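Local coordinates for succinyl-CoA ligase (ADP-forming) subunit alpha (PDB 6HXI), which binds coenzyme A and joins a CoA-ligase region to a citrate synthase-like C-terminal region within one chain of an eight-chain assembly, at residues G476-K480 / K481-I485; L523-E526 / E527-A531; D455-A458 / R459-R463. All coordinates share one frame; numbering follows the deposited sequence. Where two conformers were deposited one is given.

Overall arrangement
The three contacts lie in the citrate synthase-like part of the chain and follow one another in the order 3, 1, 2. Their centres form a compact triangle: contact 1 is about 14 Å from each of the others, and contacts 2 and 3 are about 16 Å apart. Ile485 of contact 1 joins them, its CD1 lying 4.1 Å from Thr529 CG2 and its CG2 3.5 Å from Phe461 CE1; Val525 CB closes the third side, 3.9 Å from Phe461 CE2. Contact 1 touches coenzyme A directly. The side chain of Thr529 in contact 2 is about 4 Å from the ligand, and that of Phe461 in contact 3 about 8 Å, one layer back.

Contact 1: residues G476-K480 / K481-I485; sequences GEMKK and KGINI. With COA (coenzyme A), chain G.
Glu477 meets Lys481, one turn on, through both backbone and side chain. Lys481 N donates to Glu477 O at 3.2 Å, and the lysine chain, kinked at chi3 (93°), folds back over that carbonyl so that NZ makes a salt bridge to Glu477 OE1 (2.8 Å), coming from above the carboxylate plane. Next, Met478 O takes Ile483 N at 2.9 Å, almost head-on to the carbonyl. A Met478 chi3 of -81° turns CE toward Ile483 CG2 (3.8 Å), while CB rests on Ile485 CG1. Lys479 O receives Gly482 N at 3.1 Å from above the carbonyl plane. With the Met478 bond and the positive phi of Gly482 (70°), this is a Schellman motif ending helix 471-480. The extended Lys479 side chain leads away to coenzyme A, NZ donating to phosphate oxygen O8A (2.8 Å) and also bonding Ser92 OG of the second subunit. Past the turn, Ile485 N lies 3.0 Å from adenine N1A, and Asn484 CB sits near N6A. The helix end and the turn after it thus meet the adenine and the phosphate that carries O8A, and the lysine charge probably helps to balance that phosphate.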
loop_
_atom_site.group_PDB
_atom_site.type_symbol
_atom_site.label_atom_id
_atom_site.label_comp_id
_atom_site.label_asym_id
_atom_site.label_seq_id
_atom_site.Cartn_x
_atom_site.Cartn_y
_atom_site.Cartn_z
ATOM N N GLY B 476 18.965 -4.847 -34.520
ATOM C CA GLY B 476 20.407 -4.609 -34.445
ATOM C C GLY B 476 20.834 -3.617 -33.373
ATOM O O GLY B 476 21.740 -3.908 -32.601
ATOM N N GLU B 477 20.181 -2.437 -33.306
ATOM C CA GLU B 477 20.467 -1.388 -32.312
ATOM C C GLU B 477 20.322 -1.908 -30.861
ATOM O O GLU B 477 21.186 -1.654 -30.015
ATOM C CB GLU B 477 19.544 -0.157 -32.546
ATOM C CG GLU B 477 19.672 0.931 -31.488
ATOM C CD GLU B 477 18.532 1.922 -31.384
ATOM O OE1 GLU B 477 17.871 1.952 -30.320
ATOM O OE2 GLU B 477 18.341 2.712 -32.335
ATOM N N MET B 478 19.216 -2.623 -30.581
ATOM C CA MET B 478 18.909 -3.170 -29.258
ATOM C C MET B 478 19.936 -4.206 -28.818
ATOM O O MET B 478 20.299 -4.237 -27.644
ATOM C CB MET B 478 17.496 -3.739 -29.226
ATOM C CG MET B 478 16.428 -2.677 -29.374
ATOM S SD MET B 478 16.332 -1.507 -27.991
ATOM C CE MET B 478 15.387 -2.459 -26.806
ATOM N N LYS B 479 20.395 -5.057 -29.763
ATOM C CA LYS B 479 21.420 -6.077 -29.525
ATOM C C LYS B 479 22.759 -5.396 -29.128
ATOM O O LYS B 479 23.402 -5.864 -28.187
ATOM C CB LYS B 479 21.595 -6.959 -30.769
ATOM C CG LYS B 479 22.576 -8.122 -30.586
ATOM C CD LYS B 479 22.976 -8.711 -31.929
ATOM C CE LYS B 479 24.257 -9.492 -31.844
ATOM N NZ LYS B 479 24.429 -10.352 -33.053
ATOM N N LYS B 480 23.142 -4.279 -29.819
ATOM C CA LYS B 480 24.380 -3.508 -29.579
ATOM C C LYS B 480 24.422 -2.918 -28.187
ATOM O O LYS B 480 25.471 -2.954 -27.544
ATOM C CB LYS B 480 24.558 -2.393 -30.618
ATOM C CG LYS B 480 26.000 -1.874 -30.732
ATOM C CD LYS B 480 26.175 -0.930 -31.934
ATOM C CE LYS B 480 27.611 -0.767 -32.380
ATOM N NZ LYS B 480 27.723 0.099 -33.588
ATOM N N LYS B 481 23.267 -2.413 -27.707
ATOM C CA LYS B 481 23.101 -1.815 -26.384
ATOM C C LYS B 481 22.976 -2.878 -25.301
ATOM O O LYS B 481 22.959 -2.533 -24.124
ATOM C CB LYS B 481 21.855 -0.900 -26.380
ATOM C CG LYS B 481 22.018 0.377 -27.207
ATOM C CD LYS B 481 20.704 0.851 -27.843
ATOM C CE LYS B 481 19.929 1.854 -27.018
ATOM N NZ LYS B 481 18.623 2.205 -27.645
ATOM N N GLY B 482 22.862 -4.145 -25.700
ATOM C CA GLY B 482 22.685 -5.272 -24.785
ATOM C C GLY B 482 21.321 -5.292 -24.101
ATOM O O GLY B 482 21.197 -5.771 -22.967
ATOM N N ILE B 483 20.283 -4.769 -24.790
ATOM C CA ILE B 483 18.926 -4.696 -24.247
ATOM C C ILE B 483 18.022 -5.660 -24.983
ATOM O O ILE B 483 17.812 -5.524 -26.200
ATOM C CB ILE B 483 18.291 -3.252 -24.278
ATOM C CG1 ILE B 483 19.296 -2.112 -23.883
ATOM C CG2 ILE B 483 17.016 -3.198 -23.427
ATOM C CD1 ILE B 483 19.591 -1.902 -22.390
ATOM N N ASN B 484 17.422 -6.593 -24.241
ATOM C CA ASN B 484 16.448 -7.490 -24.825
ATOM C C ASN B 484 15.264 -6.633 -25.199
ATOM O O ASN B 484 14.979 -5.641 -24.518
ATOM C CB ASN B 484 16.018 -8.545 -23.822
ATOM C CG ASN B 484 16.968 -9.694 -23.728
ATOM O OD1 ASN B 484 17.905 -9.830 -24.511
ATOM N ND2 ASN B 484 16.734 -10.555 -22.774
ATOM N N ILE B 485 14.610 -6.967 -26.308
ATOM C CA ILE B 485 13.485 -6.179 -26.761
ATOM C C ILE B 485 12.292 -6.431 -25.846
ATOM O O ILE B 485 11.875 -7.586 -25.723
ATOM C CB ILE B 485 13.136 -6.381 -28.265
ATOM C CG1 ILE B 485 14.326 -5.993 -29.170
ATOM C CG2 ILE B 485 11.886 -5.565 -28.613
ATOM C CD1 ILE B 485 14.240 -6.583 -30.597
HETATM N N1A COA G . 14.780 -9.625 -27.704
HETATM C C2A COA G . 15.633 -9.636 -28.734
HETATM N N3A COA G . 16.585 -10.534 -29.025
HETATM C C4A COA G . 16.661 -11.481 -28.077
HETATM C C5A COA G . 15.857 -11.596 -26.956
HETATM C C6A COA G . 14.847 -10.627 -26.795
HETATM N N6A COA G . 13.940 -10.664 -25.820
HETATM N N7A COA G . 16.287 -12.638 -26.150
HETATM C C8A COA G . 17.315 -13.130 -26.795
HETATM N N9A COA G . 17.603 -12.478 -27.967
HETATM C C1B COA G . 18.701 -12.749 -28.894
HETATM C C2B COA G . 20.099 -12.717 -28.288
HETATM O O2B COA G . 20.586 -11.377 -28.184
HETATM C C3B COA G . 20.869 -13.538 -29.327
HETATM O O3B COA G . 21.200 -12.756 -30.496
HETATM P P3B COA G . 22.442 -13.067 -31.446
HETATM O O7A COA G . 22.329 -14.496 -31.858
HETATM O O8A COA G . 22.334 -12.107 -32.576
HETATM O O9A COA G . 23.697 -12.739 -30.617
HETATM C C4B COA G . 19.837 -14.548 -29.843
HETATM O O4B COA G . 18.548 -14.049 -29.429
HETATM C C5B COA G . 20.025 -15.965 -29.366
HETATM O O5B COA G . 20.306 -15.919 -27.953
HETATM P P1A COA G . 21.453 -16.869 -27.279
HETATM O O1A COA G . 21.357 -16.978 -25.802
HETATM O O2A COA G . 22.849 -16.513 -27.767
HETATM O O3A COA G . 20.970 -18.212 -27.993
HETATM P P2A COA G . 21.189 -19.787 -27.932
HETATM O O4A COA G . 20.225 -20.388 -26.989
HETATM O O5A COA G . 20.937 -20.274 -29.340
HETATM O O6A COA G . 22.720 -20.047 -27.468
HETATM C CBP COA G . 24.494 -21.504 -28.293
HETATM C CCP COA G . 23.805 -20.140 -28.410
HETATM C CDP COA G . 25.659 -21.537 -29.293
HETATM C CEP COA G . 25.039 -21.737 -26.870
HETATM C CAP COA G . 23.460 -22.613 -28.632
HETATM O OAP COA G . 22.731 -22.295 -29.804
HETATM C C9P COA G . 23.995 -24.035 -28.743
HETATM O O9P COA G . 24.189 -24.701 -27.723
HETATM N N8P COA G . 24.218 -24.502 -29.983
HETATM C C7P COA G . 24.818 -25.804 -30.241
HETATM C C6P COA G . 26.160 -25.676 -30.908
HETATM C C5P COA G . 26.749 -27.018 -31.276
HETATM O O5P COA G . 26.022 -27.973 -31.543
HETATM N N4P COA G . 28.078 -27.101 -31.267
HETATM C C3P COA G . 28.796 -28.349 -31.493
HETATM C C2P COA G . 28.874 -29.213 -30.250
HETATM S S1P COA G . 29.967 -30.593 -30.689
#

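Contact 2: residues L523-E526 / E527-A531; sequences LQVE and ELTTA
Chi1 of Thr530 is 60°, which places OG1 between its own backbone N and carbonyl carbon and swings the hydroxyl back along the helix onto Glu526 O, one turn earlier. OG1 donates to that oxygen at 2.8 Å, and Thr530 N donates to it as well, also at 2.8 Å; the two reach it from opposite faces of the carbonyl plane. Thr530 CG2 lies across the Glu526 chain, 4.1 Å from CG. Glu526 itself has CG anti to the backbone N (chi1 -168°) and runs out extended, its OE2 accepting from Leu538 N in the loop that follows the helix. Thr529 has the same rotamer as Thr530, but its OG1 is bonded to Leu536 O; its CG2 faces Val525 CG1 at 4.4 Å, and its N donates to Val525 O at 3.0 Å, in the carbonyl plane. At the start of residues 523-531, Leu523 O takes Glu527 N at 3.2 Å and has Glu527 CG close by. Leu528 packs on Lys228 of the Citrate lyase chain, whereas Val525 turns to Phe474 and Val475 of helix 471-480. Near the C-terminal end of helix 517-530, then, Glu526 O is gripped by two donors, and both buried threonine hydroxyls spend their protons on main-chain carbonyls, one within the helix and one tying it to the chain that follows.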
loop_
_atom_site.group_PDB
_atom_site.type_symbol
_atom_site.label_atom_id
_atom_site.label_comp_id
_atom_site.label_asym_id
_atom_site.label_seq_id
_atom_site.Cartn_x
_atom_site.Cartn_y
_atom_site.Cartn_z
ATOM N N LEU B 523 5.251 -7.294 -36.070
ATOM C CA LEU B 523 5.284 -8.615 -36.687
ATOM C C LEU B 523 6.500 -8.774 -37.610
ATOM O O LEU B 523 6.950 -9.891 -37.758
ATOM C CB LEU B 523 3.958 -8.981 -37.431
ATOM C CG LEU B 523 2.668 -9.074 -36.571
ATOM C CD1 LEU B 523 1.455 -9.227 -37.437
ATOM C CD2 LEU B 523 2.735 -10.217 -35.571
ATOM N N GLN B 524 7.027 -7.679 -38.217
ATOM C CA GLN B 524 8.253 -7.697 -39.030
ATOM C C GLN B 524 9.446 -7.911 -38.101
ATOM O O GLN B 524 10.343 -8.664 -38.457
ATOM C CB GLN B 524 8.445 -6.386 -39.829
ATOM C CG GLN B 524 7.586 -6.265 -41.080
ATOM C CD GLN B 524 7.825 -4.939 -41.790
ATOM O OE1 GLN B 524 7.328 -3.872 -41.388
ATOM N NE2 GLN B 524 8.597 -4.967 -42.868
ATOM N N VAL B 525 9.469 -7.221 -36.916
ATOM C CA VAL B 525 10.508 -7.366 -35.871
ATOM C C VAL B 525 10.517 -8.830 -35.349
ATOM O O VAL B 525 11.604 -9.422 -35.189
ATOM C CB VAL B 525 10.341 -6.362 -34.699
ATOM C CG1 VAL B 525 11.279 -6.705 -33.545
ATOM C CG2 VAL B 525 10.538 -4.920 -35.159
ATOM N N GLU B 526 9.297 -9.394 -35.093
ATOM C CA GLU B 526 9.095 -10.769 -34.626
ATOM C C GLU B 526 9.641 -11.829 -35.606
ATOM O O GLU B 526 10.184 -12.843 -35.161
ATOM C CB GLU B 526 7.618 -11.003 -34.312
ATOM C CG GLU B 526 7.313 -12.290 -33.556
ATOM C CD GLU B 526 5.886 -12.772 -33.734
ATOM O OE1 GLU B 526 5.315 -12.566 -34.832
ATOM O OE2 GLU B 526 5.332 -13.341 -32.767
ATOM N N GLU B 527 9.523 -11.593 -36.928
ATOM C CA GLU B 527 10.042 -12.516 -37.943
ATOM C C GLU B 527 11.539 -12.610 -37.817
ATOM O O GLU B 527 12.084 -13.709 -37.894
ATOM C CB GLU B 527 9.649 -12.095 -39.361
ATOM C CG GLU B 527 8.215 -12.440 -39.698
ATOM C CD GLU B 527 7.847 -12.147 -41.137
ATOM O OE1 GLU B 527 7.349 -11.033 -41.419
ATOM O OE2 GLU B 527 8.046 -13.049 -41.983
ATOM N N LEU B 528 12.193 -11.470 -37.530
ATOM C CA LEU B 528 13.638 -11.402 -37.299
ATOM C C LEU B 528 14.082 -12.088 -35.990
ATOM O O LEU B 528 15.085 -12.799 -35.999
ATOM C CB LEU B 528 14.109 -9.943 -37.339
ATOM C CG LEU B 528 13.979 -9.283 -38.707
ATOM C CD1 LEU B 528 14.055 -7.826 -38.580
ATOM C CD2 LEU B 528 15.077 -9.771 -39.663
ATOM N N THR B 529 13.358 -11.860 -34.861
ATOM C CA THR B 529 13.719 -12.450 -33.580
ATOM C C THR B 529 13.469 -13.960 -33.598
ATOM O O THR B 529 14.338 -14.703 -33.131
ATOM C CB THR B 529 13.090 -11.714 -32.383
ATOM O OG1 THR B 529 11.667 -11.780 -32.441
ATOM C CG2 THR B 529 13.547 -10.274 -32.270
ATOM N N THR B 530 12.339 -14.426 -34.193
ATOM C CA THR B 530 12.042 -15.869 -34.271
ATOM C C THR B 530 13.024 -16.604 -35.222
ATOM O O THR B 530 13.214 -17.808 -35.073
ATOM C CB THR B 530 10.558 -16.159 -34.577
ATOM O OG1 THR B 530 10.183 -15.578 -35.818
ATOM C CG2 THR B 530 9.623 -15.677 -33.466
ATOM N N ALA B 531 13.692 -15.872 -36.144
ATOM C CA ALA B 531 14.735 -16.415 -37.042
ATOM C C ALA B 531 16.027 -16.756 -36.240
ATOM O O ALA B 531 16.904 -17.452 -36.754
ATOM C CB ALA B 531 15.050 -15.418 -38.143
#

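Contact 3: residues D455-A458 / R459-R463; sequences DDAA and REFKR
Two salt bridges, each between residues i and i+3, run along helix 453-466, a helix of the citrate synthase-like region: Asp456 pairs with Arg459, and Glu460 with Arg463. In the Arg459 conformer described here, one of two modelled, NH1 reaches Asp456 OD1 at 3.2 Å. The oxygen lies in the guanidinium plane and is met nearly along its C-O axis, yet the carboxylate and guanidinium planes are turned 50° apart. A chi3 of 41° folds the group back over the previous turn, where Asp455 O sits over one face of it, offset toward the rim. Asp455 OD2 is farther off, well out of the plane, and can probably contribute only its charge. Glu460 OE2, which lies a little out of the Arg463 guanidinium plane, takes Arg463 NH2 at 2.8 Å, and NE adds a weak bond to the same oxygen. Beneath these pairs the backbone is regular, with Glu460 N on Asp456 O at 2.9 Å and Lys462 N on Ala458 O at 3.0 Å. Lys462 NZ makes salt bridges to Glu466 on its own helix and Asp564 on helix 560-569. Phe461 instead enters the core, edge-to-face with Phe474. Its ring passes the preceding turn edge-on: Ala457 O lies near the ring plane, 3.2 Å from CD1, and Ala457 CB is 4.4 Å from that carbon.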
loop_
_atom_site.group_PDB
_atom_site.type_symbol
_atom_site.label_atom_id
_atom_site.label_comp_id
_atom_site.label_asym_id
_atom_site.label_seq_id
_atom_site.Cartn_x
_atom_site.Cartn_y
_atom_site.Cartn_z
ATOM N N ASP B 455 4.428 -1.123 -21.064
ATOM C CA ASP B 455 4.839 0.278 -21.313
ATOM C C ASP B 455 6.126 0.334 -22.124
ATOM O O ASP B 455 6.183 1.121 -23.028
ATOM C CB ASP B 455 5.123 0.974 -19.989
ATOM C CG ASP B 455 4.122 2.062 -19.692
ATOM O OD1 ASP B 455 3.396 2.423 -20.608
ATOM O OD2 ASP B 455 4.083 2.526 -18.552
ATOM N N ASP B 456 7.126 -0.456 -21.742
ATOM C CA ASP B 456 8.429 -0.495 -22.415
ATOM C C ASP B 456 8.256 -0.884 -23.850
ATOM O O ASP B 456 8.912 -0.262 -24.672
ATOM C CB ASP B 456 9.414 -1.488 -21.777
ATOM C CG ASP B 456 9.905 -1.220 -20.382
ATOM O OD1 ASP B 456 9.786 -0.062 -19.922
ATOM O OD2 ASP B 456 10.443 -2.173 -19.748
ATOM N N ALA B 457 7.385 -1.895 -24.156
ATOM C CA ALA B 457 7.134 -2.345 -25.536
ATOM C C ALA B 457 6.471 -1.248 -26.329
ATOM O O ALA B 457 6.937 -0.947 -27.428
ATOM C CB ALA B 457 6.275 -3.599 -25.578
ATOM N N ALA B 458 5.417 -0.624 -25.775
ATOM C CA ALA B 458 4.763 0.505 -26.433
ATOM C C ALA B 458 5.802 1.608 -26.772
ATOM O O ALA B 458 5.884 2.012 -27.914
ATOM C CB ALA B 458 3.637 1.048 -25.562
ATOM N N ARG B 459 6.629 1.978 -25.801
ATOM C CA ARG B 459 7.679 2.994 -25.862
ATOM C C ARG B 459 8.715 2.704 -26.944
ATOM O O ARG B 459 8.885 3.510 -27.856
ATOM C CB ARG B 459 8.364 3.043 -24.483
ATOM C CG ARG B 459 9.187 4.282 -24.175
ATOM C CD ARG B 459 8.966 4.759 -22.738
ATOM N NE ARG B 459 8.903 3.676 -21.750
ATOM C CZ ARG B 459 8.223 3.738 -20.614
ATOM N NH1 ARG B 459 8.242 2.719 -19.767
ATOM N NH2 ARG B 459 7.532 4.828 -20.305
ATOM N N GLU B 460 9.386 1.540 -26.847
ATOM C CA GLU B 460 10.451 1.107 -27.744
ATOM C C GLU B 460 10.012 0.873 -29.165
ATOM O O GLU B 460 10.724 1.311 -30.082
ATOM C CB GLU B 460 11.205 -0.128 -27.188
ATOM C CG GLU B 460 12.117 0.211 -26.004
ATOM C CD GLU B 460 12.961 1.474 -26.090
ATOM O OE1 GLU B 460 12.976 2.254 -25.109
ATOM O OE2 GLU B 460 13.621 1.681 -27.133
ATOM N N PHE B 461 8.872 0.170 -29.369
ATOM C CA PHE B 461 8.355 -0.079 -30.722
ATOM C C PHE B 461 7.891 1.222 -31.383
ATOM O O PHE B 461 8.192 1.433 -32.548
ATOM C CB PHE B 461 7.253 -1.155 -30.733
ATOM C CG PHE B 461 7.775 -2.576 -30.663
ATOM C CD1 PHE B 461 8.199 -3.122 -29.453
ATOM C CD2 PHE B 461 7.896 -3.346 -31.809
ATOM C CE1 PHE B 461 8.695 -4.431 -29.395
ATOM C CE2 PHE B 461 8.386 -4.662 -31.741
ATOM C CZ PHE B 461 8.762 -5.197 -30.539
ATOM N N LYS B 462 7.184 2.101 -30.643
ATOM C CA LYS B 462 6.692 3.376 -31.193
ATOM C C LYS B 462 7.883 4.227 -31.710
ATOM O O LYS B 462 7.853 4.699 -32.838
ATOM C CB LYS B 462 5.866 4.153 -30.146
ATOM C CG LYS B 462 4.982 5.215 -30.738
ATOM C CD LYS B 462 4.642 6.335 -29.777
ATOM C CE LYS B 462 3.859 7.360 -30.557
ATOM N NZ LYS B 462 4.252 8.759 -30.254
ATOM N N ARG B 463 8.930 4.374 -30.893
ATOM C CA ARG B 463 10.137 5.136 -31.218
ATOM C C ARG B 463 10.829 4.585 -32.481
ATOM O O ARG B 463 11.066 5.341 -33.415
ATOM C CB ARG B 463 11.085 5.170 -30.002
ATOM C CG ARG B 463 12.432 5.838 -30.275
ATOM C CD ARG B 463 13.491 5.475 -29.248
ATOM N NE ARG B 463 13.704 4.027 -29.131
ATOM C CZ ARG B 463 14.506 3.304 -29.909
ATOM N NH1 ARG B 463 15.185 3.879 -30.895
ATOM N NH2 ARG B 463 14.626 1.998 -29.714
#